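Local coordinates for protein MCG133388, isoform CRA_f (Mus musculus, PDB 4ZPO) that probably works as a calcium-dependent cell-adhesion protein that may help form and maintain specific neuronal connections, here as its first three extracellular cadherin repeats, at residues Arg33-Gly38 against Phe46-Val51; Ala177-Val182 against Val201-Val206; Phe286-Ala291 against Val306-Val311. All blocks are in the same frame, centred on the assembly; numbering follows the deposited sequence.

In the fold
The three contacts follow one another along an elongated chain, and none nests in or crosses another. Contact 1 comes first, in the N-terminal cadherin repeat. It closes a seven-residue loop and joins the edges of two different sheets through side chains. Contact 2 lies in the middle repeat, its centre about 65 Å from that of contact 1. It pairs the open ends of hairpin 178-187/194-204, with 18 residues between its segments, and runs into a calcium site towards the third repeat. Contact 3 pairs the open ends of the equivalent hairpin there, 286-295/302-310, across 14 residues. Its centre is about 43 Å from that of contact 2 and about 108 Å from that of contact 1.

Contact 1 of 3, residues Arg33-Gly38 against Phe46-Val51; sequences RRLRLG and FSLSLV
Leu48 lays its CD2 methyl against the branch point of Leu35, with Leu48 CD2 3.6 Å from Leu35 CG. The two side chains cross at about a right angle. Both methyls of Leu35 also lie near this one methyl, at slightly longer range. In both leucines CG stands anti to the backbone N (chi1 -162° in Leu35, -167° in Leu48), and this turn brings the two forks together. Leu50 comes in from further along the chain. Its CD2 reaches over the backbone of Leu35, 3.6 Å from Leu35 O, and also touches Leu35 CB. Changing Leu35 to alanine would probably open a gap beside Leu48 CD2 and remove the contact with Leu30 of helix 29-32.

The setting is the sandwich of a cadherin repeat. Strand 36-37 edges one sheet and strand 46-48 edges the other. The two run nearly antiparallel, but the CA atoms of Leu37 and Leu48 are 6.6 Å apart and the backbones do not bond to each other. Leu37 packs between them. Its CG lies 4.0 Å from Leu48 CB, and its CD1 comes within 3.9 Å of Phe46 O. The Phe46 side chain leads away and touches Ile61 and Leu75. Arg36 leaves on the far side, where its NH2 forms a salt bridge with Glu82.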
loop_
_atom_site.group_PDB
_atom_site.type_symbol
_atom_site.label_atom_id
_atom_site.label_comp_id
_atom_site.label_asym_id
_atom_site.label_seq_id
_atom_site.Cartn_x
_atom_site.Cartn_y
_atom_site.Cartn_z
ATOM N N ARG A 33 -15.922 -0.833 62.733
ATOM C CA ARG A 33 -14.635 -1.366 62.303
ATOM C C ARG A 33 -14.002 -0.486 61.231
ATOM O O ARG A 33 -12.945 -0.816 60.691
ATOM C CB ARG A 33 -14.789 -2.801 61.795
ATOM C CG ARG A 33 -15.333 -3.765 62.838
ATOM C CD ARG A 33 -15.138 -5.210 62.415
ATOM N NE ARG A 33 -13.724 -5.547 62.275
ATOM C CZ ARG A 33 -13.273 -6.751 61.939
ATOM N NH1 ARG A 33 -14.125 -7.741 61.712
ATOM N NH2 ARG A 33 -11.969 -6.966 61.832
ATOM N N ARG A 34 -14.659 0.633 60.935
ATOM C CA ARG A 34 -14.140 1.635 60.004
ATOM C C ARG A 34 -13.764 1.052 58.645
ATOM O O ARG A 34 -12.582 0.937 58.319
ATOM C CB ARG A 34 -12.929 2.344 60.616
ATOM C CG ARG A 34 -13.282 3.349 61.698
ATOM C CD ARG A 34 -12.037 3.828 62.428
ATOM N NE ARG A 34 -12.243 5.119 63.076
ATOM C CZ ARG A 34 -11.364 5.696 63.888
ATOM N NH1 ARG A 34 -10.217 5.091 64.163
ATOM N NH2 ARG A 34 -11.635 6.876 64.431
ATOM N N LEU A 35 -14.772 0.683 57.861
ATOM C CA LEU A 35 -14.545 0.175 56.513
ATOM C C LEU A 35 -13.875 1.261 55.680
ATOM O O LEU A 35 -14.253 2.430 55.755
ATOM C CB LEU A 35 -15.860 -0.278 55.875
ATOM C CG LEU A 35 -15.739 -1.208 54.669
ATOM C CD1 LEU A 35 -14.835 -2.387 54.991
ATOM C CD2 LEU A 35 -17.115 -1.689 54.236
ATOM N N ARG A 36 -12.877 0.875 54.892
ATOM C CA ARG A 36 -11.970 1.854 54.310
ATOM C C ARG A 36 -11.129 1.279 53.174
ATOM O O ARG A 36 -10.725 0.117 53.218
ATOM C CB ARG A 36 -11.056 2.400 55.412
ATOM C CG ARG A 36 -10.088 3.485 54.992
ATOM C CD ARG A 36 -8.835 3.416 55.850
ATOM N NE ARG A 36 -9.147 2.997 57.215
ATOM C CZ ARG A 36 -8.237 2.660 58.123
ATOM N NH1 ARG A 36 -6.947 2.690 57.817
ATOM N NH2 ARG A 36 -8.617 2.290 59.337
ATOM N N LEU A 37 -10.872 2.095 52.156
ATOM C CA LEU A 37 -9.896 1.745 51.130
ATOM C C LEU A 37 -8.499 2.073 51.640
ATOM O O LEU A 37 -8.325 3.000 52.430
ATOM C CB LEU A 37 -10.179 2.486 49.821
ATOM C CG LEU A 37 -11.325 1.945 48.963
ATOM C CD1 LEU A 37 -11.527 2.811 47.728
ATOM C CD2 LEU A 37 -11.058 0.501 48.568
ATOM N N GLY A 38 -7.510 1.305 51.189
ATOM C CA GLY A 38 -6.142 1.437 51.663
ATOM C C GLY A 38 -5.578 2.845 51.623
ATOM O O GLY A 38 -5.488 3.517 52.651
ATOM N N PHE A 46 -12.055 3.785 42.308
ATOM C CA PHE A 46 -13.086 3.091 43.073
ATOM C C PHE A 46 -13.579 3.885 44.281
ATOM O O PHE A 46 -12.948 4.849 44.714
ATOM C CB PHE A 46 -12.573 1.726 43.538
ATOM C CG PHE A 46 -12.172 0.814 42.418
ATOM C CD1 PHE A 46 -13.128 0.255 41.587
ATOM C CD2 PHE A 46 -10.840 0.509 42.201
ATOM C CE1 PHE A 46 -12.761 -0.586 40.553
ATOM C CE2 PHE A 46 -10.467 -0.332 41.172
ATOM C CZ PHE A 46 -11.428 -0.881 40.346
ATOM N N SER A 47 -14.719 3.460 44.817
ATOM C CA SER A 47 -15.283 4.055 46.021
ATOM C C SER A 47 -15.963 2.986 46.864
ATOM O O SER A 47 -16.793 2.223 46.367
ATOM C CB SER A 47 -16.277 5.164 45.671
ATOM O OG SER A 47 -15.613 6.295 45.137
ATOM N N LEU A 48 -15.605 2.932 48.142
ATOM C CA LEU A 48 -16.206 1.976 49.059
ATOM C C LEU A 48 -17.257 2.671 49.918
ATOM O O LEU A 48 -16.939 3.564 50.702
ATOM C CB LEU A 48 -15.135 1.324 49.932
ATOM C CG LEU A 48 -15.546 0.093 50.739
ATOM C CD1 LEU A 48 -16.210 -0.936 49.843
ATOM C CD2 LEU A 48 -14.331 -0.503 51.427
ATOM N N SER A 49 -18.511 2.263 49.755
ATOM C CA SER A 49 -19.623 2.902 50.450
ATOM C C SER A 49 -19.739 2.431 51.896
ATOM O O SER A 49 -19.490 1.267 52.202
ATOM C CB SER A 49 -20.935 2.635 49.708
ATOM O OG SER A 49 -22.023 3.293 50.336
ATOM N N LEU A 50 -20.114 3.348 52.783
ATOM C CA LEU A 50 -20.365 3.006 54.180
ATOM C C LEU A 50 -21.827 2.632 54.380
ATOM O O LEU A 50 -22.212 2.139 55.440
ATOM C CB LEU A 50 -19.988 4.168 55.102
ATOM C CG LEU A 50 -18.499 4.455 55.296
ATOM C CD1 LEU A 50 -18.301 5.635 56.236
ATOM C CD2 LEU A 50 -17.780 3.221 55.822
ATOM N N VAL A 51 -22.637 2.872 53.354
ATOM C CA VAL A 51 -24.062 2.568 53.413
ATOM C C VAL A 51 -24.352 1.168 52.885
ATOM O O VAL A 51 -24.802 0.294 53.625
ATOM C CB VAL A 51 -24.892 3.588 52.608
ATOM C CG1 VAL A 51 -26.369 3.221 52.650
ATOM C CG2 VAL A 51 -24.672 4.990 53.145
#

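Contact 2 of 3, residues Ala177-Val182 against Val201-Val206; sequences ARHQLV and VIVLDV. With CA (calcium ion), chain E.
Strands 178-182 and 201-204 run antiparallel, their axes 4.9 Å apart at closest and at 160°. His179 and Val201 are a hydrogen-bonded pair. His179 N gives to Val201 O at 3.0 Å, and Val201 N gives back to His179 O at 2.6 Å. A third bond, Val203 N to Ala177 O at 3.0 Å, lies just before strand 178-187 begins.

On one face Arg178 and Ile202 lie side by side and point the same way. Ile202 CD1 rests on the aliphatic part of Arg178, 3.7 Å from its CG. The arginine chain bends at chi3 (51°), which turns the guanidinium obliquely to that methyl. The other face holds His179, Val201 and Val203. Val203 CG2 meets the imidazole at its edge, in the ring plane, 3.8 Å from His179 ND1. The ring of His148 also meets His179.

Beyond the strand, Asp205 OD1 and Val206 O bind the same calcium ion, each at 2.5 Å. Glu115, Glu174, Asp208 and Asp241 complete this site, one of the calcium sites at the junction of the second and third cadherin repeats. Asp205 OD2 accepts from Glu242 N.

Strand 194-204 lies between its hairpin partner 178-187 and the parallel strand 108-114, while strand 138-143 flanks 178-187 on its other side.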
loop_
_atom_site.group_PDB
_atom_site.type_symbol
_atom_site.label_atom_id
_atom_site.label_comp_id
_atom_site.label_asym_id
_atom_site.label_seq_id
_atom_site.Cartn_x
_atom_site.Cartn_y
_atom_site.Cartn_z
ATOM N N ALA A 177 -0.252 3.840 -15.575
ATOM C CA ALA A 177 0.976 4.134 -14.847
ATOM C C ALA A 177 0.748 4.208 -13.340
ATOM O O ALA A 177 1.681 4.461 -12.577
ATOM C CB ALA A 177 1.586 5.433 -15.350
ATOM N N ARG A 178 -0.491 3.984 -12.916
ATOM C CA ARG A 178 -0.834 4.057 -11.499
ATOM C C ARG A 178 -1.886 3.031 -11.086
ATOM O O ARG A 178 -2.830 2.758 -11.827
ATOM C CB ARG A 178 -1.329 5.461 -11.140
ATOM C CG ARG A 178 -0.237 6.421 -10.698
ATOM C CD ARG A 178 -0.831 7.756 -10.278
ATOM N NE ARG A 178 -1.912 7.588 -9.310
ATOM C CZ ARG A 178 -1.781 7.764 -7.999
ATOM N NH1 ARG A 178 -2.823 7.586 -7.197
ATOM N NH2 ARG A 178 -0.612 8.124 -7.488
ATOM N N HIS A 179 -1.706 2.470 -9.895
ATOM C CA HIS A 179 -2.698 1.589 -9.291
ATOM C C HIS A 179 -2.993 2.048 -7.869
ATOM O O HIS A 179 -2.073 2.300 -7.091
ATOM C CB HIS A 179 -2.215 0.136 -9.278
ATOM C CG HIS A 179 -2.009 -0.449 -10.640
ATOM N ND1 HIS A 179 -0.857 -0.250 -11.369
ATOM C CD2 HIS A 179 -2.805 -1.235 -11.403
ATOM C CE1 HIS A 179 -0.953 -0.885 -12.524
ATOM N NE2 HIS A 179 -2.125 -1.491 -12.568
ATOM N N GLN A 180 -4.273 2.163 -7.533
ATOM C CA GLN A 180 -4.667 2.526 -6.178
ATOM C C GLN A 180 -5.316 1.351 -5.461
ATOM O O GLN A 180 -6.360 0.852 -5.882
ATOM C CB GLN A 180 -5.620 3.723 -6.189
ATOM C CG GLN A 180 -4.931 5.060 -6.388
ATOM C CD GLN A 180 -5.802 6.228 -5.972
ATOM O OE1 GLN A 180 -5.340 7.368 -5.898
ATOM N NE2 GLN A 180 -7.072 5.951 -5.692
ATOM N N LEU A 181 -4.689 0.915 -4.373
ATOM C CA LEU A 181 -5.194 -0.207 -3.595
ATOM C C LEU A 181 -5.524 0.225 -2.171
ATOM O O LEU A 181 -4.917 1.155 -1.638
ATOM C CB LEU A 181 -4.175 -1.348 -3.579
ATOM C CG LEU A 181 -3.664 -1.809 -4.947
ATOM C CD1 LEU A 181 -2.711 -2.983 -4.795
ATOM C CD2 LEU A 181 -4.821 -2.165 -5.870
ATOM N N VAL A 182 -6.490 -0.451 -1.559
ATOM C CA VAL A 182 -6.895 -0.129 -0.196
ATOM C C VAL A 182 -6.606 -1.281 0.759
ATOM O O VAL A 182 -7.291 -2.305 0.741
ATOM C CB VAL A 182 -8.394 0.222 -0.119
ATOM C CG1 VAL A 182 -8.800 0.509 1.320
ATOM C CG2 VAL A 182 -8.704 1.414 -1.010
ATOM N N VAL A 201 0.320 2.641 -6.100
ATOM C CA VAL A 201 1.481 2.091 -6.788
ATOM C C VAL A 201 1.844 2.920 -8.015
ATOM O O VAL A 201 1.043 3.062 -8.939
ATOM C CB VAL A 201 1.241 0.632 -7.224
ATOM C CG1 VAL A 201 2.430 0.113 -8.019
ATOM C CG2 VAL A 201 0.977 -0.247 -6.014
ATOM N N ILE A 202 3.055 3.466 -8.016
ATOM C CA ILE A 202 3.550 4.221 -9.160
ATOM C C ILE A 202 4.411 3.329 -10.044
ATOM O O ILE A 202 5.497 2.912 -9.646
ATOM C CB ILE A 202 4.376 5.447 -8.725
ATOM C CG1 ILE A 202 3.652 6.221 -7.622
ATOM C CG2 ILE A 202 4.668 6.344 -9.920
ATOM C CD1 ILE A 202 2.333 6.811 -8.056
ATOM N N VAL A 203 3.921 3.033 -11.244
ATOM C CA VAL A 203 4.662 2.193 -12.176
ATOM C C VAL A 203 5.736 2.999 -12.897
ATOM O O VAL A 203 5.433 3.840 -13.743
ATOM C CB VAL A 203 3.735 1.540 -13.216
ATOM C CG1 VAL A 203 4.547 0.706 -14.195
ATOM C CG2 VAL A 203 2.687 0.683 -12.529
ATOM N N LEU A 204 6.993 2.739 -12.552
ATOM C CA LEU A 204 8.121 3.406 -13.190
ATOM C C LEU A 204 8.349 2.835 -14.584
ATOM O O LEU A 204 8.118 1.650 -14.819
ATOM C CB LEU A 204 9.384 3.262 -12.340
ATOM C CG LEU A 204 9.306 3.856 -10.932
ATOM C CD1 LEU A 204 10.594 3.600 -10.162
ATOM C CD2 LEU A 204 9.004 5.346 -10.997
ATOM N N ASP A 205 8.807 3.677 -15.504
ATOM C CA ASP A 205 8.947 3.277 -16.899
ATOM C C ASP A 205 10.168 2.396 -17.147
ATOM O O ASP A 205 11.232 2.602 -16.561
ATOM C CB ASP A 205 9.018 4.508 -17.802
ATOM C CG ASP A 205 8.972 4.151 -19.275
ATOM O OD1 ASP A 205 8.185 3.255 -19.646
ATOM O OD2 ASP A 205 9.727 4.761 -20.061
ATOM N N VAL A 206 9.994 1.412 -18.023
ATOM C CA VAL A 206 11.083 0.566 -18.495
ATOM C C VAL A 206 10.978 0.466 -20.010
ATOM O O VAL A 206 9.879 0.332 -20.543
ATOM C CB VAL A 206 11.036 -0.844 -17.862
ATOM C CG1 VAL A 206 12.020 -1.782 -18.545
ATOM C CG2 VAL A 206 11.315 -0.767 -16.368
HETATM CA CA CA E . 7.565 1.225 -20.939
#

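Contact 3 of 3, residues Phe286-Ala291 against Val306-Val311; sequences FYEIHA and VIQVDV
Ile289 carries CG1 beside the backbone N and anti to the carbonyl carbon (chi1 -55°). This leans CD1 of Ile289 over toward Val309 CG2, 4.0 Å away. On the other face of the sheet, Glu288 has its CG anti to the backbone N (chi1 -176°), which sets it against Val306. The segments Phe286-Ala291 and Val306-Val311 belong to the beta hairpin of strands 286-295 and 302-310 in the third cadherin repeat.

Four backbone bonds hold the two strands. Tyr287 and Val309 bond to each other in both directions, and so do Ile289 and Ile307. The bond from Tyr287 N to Val309 O is 2.8 Å long. Phe286, Glu288 and His290 face Asp310, Gln308 and Val306 as non-hydrogen-bonded pairs.

Tyr287, Ile289, Ile307 and Val309 share one face. Ile289 CB and Ile307 CB are 4.0 Å apart, and Tyr287 CB lies 4.2 Å from Val309 CB. This face packs inward: Ile307 and Val309 touch strand 231-238, and Tyr287 and Ile289 touch helix 258-263.

The face of Glu288 is more polar. Its extended chain crosses Val306 obliquely, with Glu288 CG 3.6 Å from Val306 CG1. Glu288 and Gln308 lie side by side, their carboxylate and amide planes 46° apart. They do not bond to each other, since Glu288 OE2 and Gln308 NE2 are 4.2 Å apart. Gln308 OE1 instead accepts from Arg219 NE. Strand 217-221, which carries this arginine, runs parallel to 302-310 on its other side. At the far end of the ladder, the CB of Phe286 lies 3.7 Å from Val309 O.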
loop_
_atom_site.group_PDB
_atom_site.type_symbol
_atom_site.label_atom_id
_atom_site.label_comp_id
_atom_site.label_asym_id
_atom_site.label_seq_id
_atom_site.Cartn_x
_atom_site.Cartn_y
_atom_site.Cartn_z
ATOM N N PHE A 286 14.278 1.209 -60.170
ATOM C CA PHE A 286 13.759 1.106 -58.811
ATOM C C PHE A 286 14.848 1.210 -57.746
ATOM O O PHE A 286 16.006 0.868 -57.988
ATOM C CB PHE A 286 12.994 -0.209 -58.636
ATOM C CG PHE A 286 13.834 -1.438 -58.855
ATOM C CD1 PHE A 286 14.027 -1.942 -60.131
ATOM C CD2 PHE A 286 14.425 -2.091 -57.786
ATOM C CE1 PHE A 286 14.798 -3.070 -60.337
ATOM C CE2 PHE A 286 15.197 -3.220 -57.986
ATOM C CZ PHE A 286 15.383 -3.711 -59.264
ATOM N N TYR A 287 14.459 1.684 -56.567
ATOM C CA TYR A 287 15.350 1.734 -55.414
ATOM C C TYR A 287 14.616 1.262 -54.164
ATOM O O TYR A 287 13.471 1.646 -53.922
ATOM C CB TYR A 287 15.894 3.149 -55.202
ATOM C CG TYR A 287 16.740 3.662 -56.343
ATOM C CD1 TYR A 287 18.045 3.224 -56.517
ATOM C CD2 TYR A 287 16.236 4.593 -57.241
ATOM C CE1 TYR A 287 18.824 3.691 -57.558
ATOM C CE2 TYR A 287 17.008 5.069 -58.285
ATOM C CZ TYR A 287 18.301 4.613 -58.439
ATOM O OH TYR A 287 19.073 5.084 -59.478
ATOM N N GLU A 288 15.277 0.428 -53.370
ATOM C CA GLU A 288 14.668 -0.117 -52.162
ATOM C C GLU A 288 15.360 0.412 -50.908
ATOM O O GLU A 288 16.381 -0.123 -50.476
ATOM C CB GLU A 288 14.707 -1.645 -52.195
ATOM C CG GLU A 288 14.003 -2.307 -51.028
ATOM C CD GLU A 288 13.842 -3.801 -51.218
ATOM O OE1 GLU A 288 14.204 -4.560 -50.295
ATOM O OE2 GLU A 288 13.349 -4.216 -52.289
ATOM N N ILE A 289 14.793 1.466 -50.331
ATOM C CA ILE A 289 15.382 2.124 -49.169
ATOM C C ILE A 289 14.984 1.442 -47.861
ATOM O O ILE A 289 13.805 1.196 -47.609
ATOM C CB ILE A 289 14.970 3.608 -49.102
ATOM C CG1 ILE A 289 15.338 4.322 -50.405
ATOM C CG2 ILE A 289 15.626 4.293 -47.911
ATOM C CD1 ILE A 289 14.950 5.783 -50.427
ATOM N N HIS A 290 15.982 1.140 -47.035
ATOM C CA HIS A 290 15.755 0.529 -45.732
ATOM C C HIS A 290 15.823 1.581 -44.629
ATOM O O HIS A 290 16.897 2.100 -44.321
ATOM C CB HIS A 290 16.781 -0.579 -45.478
ATOM C CG HIS A 290 16.654 -1.231 -44.135
ATOM N ND1 HIS A 290 17.689 -1.928 -43.549
ATOM C CD2 HIS A 290 15.616 -1.301 -43.270
ATOM C CE1 HIS A 290 17.295 -2.394 -42.377
ATOM N NE2 HIS A 290 16.041 -2.028 -42.183
ATOM N N ALA A 291 14.672 1.890 -44.037
ATOM C CA ALA A 291 14.603 2.878 -42.964
ATOM C C ALA A 291 14.666 2.209 -41.595
ATOM O O ALA A 291 14.290 1.047 -41.443
ATOM C CB ALA A 291 13.340 3.712 -43.090
ATOM N N VAL A 306 10.742 -0.715 -44.897
ATOM C CA VAL A 306 11.337 -0.811 -46.222
ATOM C C VAL A 306 10.559 0.045 -47.214
ATOM O O VAL A 306 9.360 -0.151 -47.409
ATOM C CB VAL A 306 11.380 -2.263 -46.721
ATOM C CG1 VAL A 306 11.817 -2.307 -48.173
ATOM C CG2 VAL A 306 12.311 -3.094 -45.852
ATOM N N ILE A 307 11.247 0.999 -47.831
ATOM C CA ILE A 307 10.614 1.891 -48.794
ATOM C C ILE A 307 10.994 1.531 -50.224
ATOM O O ILE A 307 12.168 1.556 -50.592
ATOM C CB ILE A 307 10.987 3.358 -48.531
ATOM C CG1 ILE A 307 10.567 3.763 -47.118
ATOM C CG2 ILE A 307 10.341 4.265 -49.565
ATOM C CD1 ILE A 307 10.840 5.209 -46.800
ATOM N N GLN A 308 9.990 1.194 -51.026
ATOM C CA GLN A 308 10.204 0.861 -52.427
ATOM C C GLN A 308 9.942 2.073 -53.314
ATOM O O GLN A 308 8.819 2.571 -53.388
ATOM C CB GLN A 308 9.310 -0.309 -52.844
ATOM C CG GLN A 308 9.644 -1.616 -52.146
ATOM C CD GLN A 308 8.702 -2.740 -52.527
ATOM O OE1 GLN A 308 7.569 -2.502 -52.943
ATOM N NE2 GLN A 308 9.170 -3.975 -52.389
ATOM N N VAL A 309 10.991 2.544 -53.981
ATOM C CA VAL A 309 10.892 3.721 -54.835
ATOM C C VAL A 309 10.921 3.336 -56.309
ATOM O O VAL A 309 11.922 2.821 -56.803
ATOM C CB VAL A 309 12.032 4.716 -54.552
ATOM C CG1 VAL A 309 11.932 5.914 -55.475
ATOM C CG2 VAL A 309 12.007 5.155 -53.097
ATOM N N ASP A 310 9.817 3.588 -57.006
ATOM C CA ASP A 310 9.713 3.276 -58.428
ATOM C C ASP A 310 9.898 4.525 -59.282
ATOM O O ASP A 310 9.387 5.593 -58.953
ATOM C CB ASP A 310 8.362 2.623 -58.732
ATOM C CG ASP A 310 8.104 2.474 -60.219
ATOM O OD1 ASP A 310 8.582 1.484 -60.813
ATOM O OD2 ASP A 310 7.418 3.346 -60.795
ATOM N N VAL A 311 10.634 4.387 -60.380
ATOM C CA VAL A 311 10.857 5.503 -61.293
ATOM C C VAL A 311 10.713 5.063 -62.746
ATOM O O VAL A 311 9.654 5.227 -63.350
ATOM C CB VAL A 311 12.248 6.131 -61.091
ATOM C CG1 VAL A 311 13.332 5.091 -61.299
ATOM C CG2 VAL A 311 12.442 7.308 -62.036
#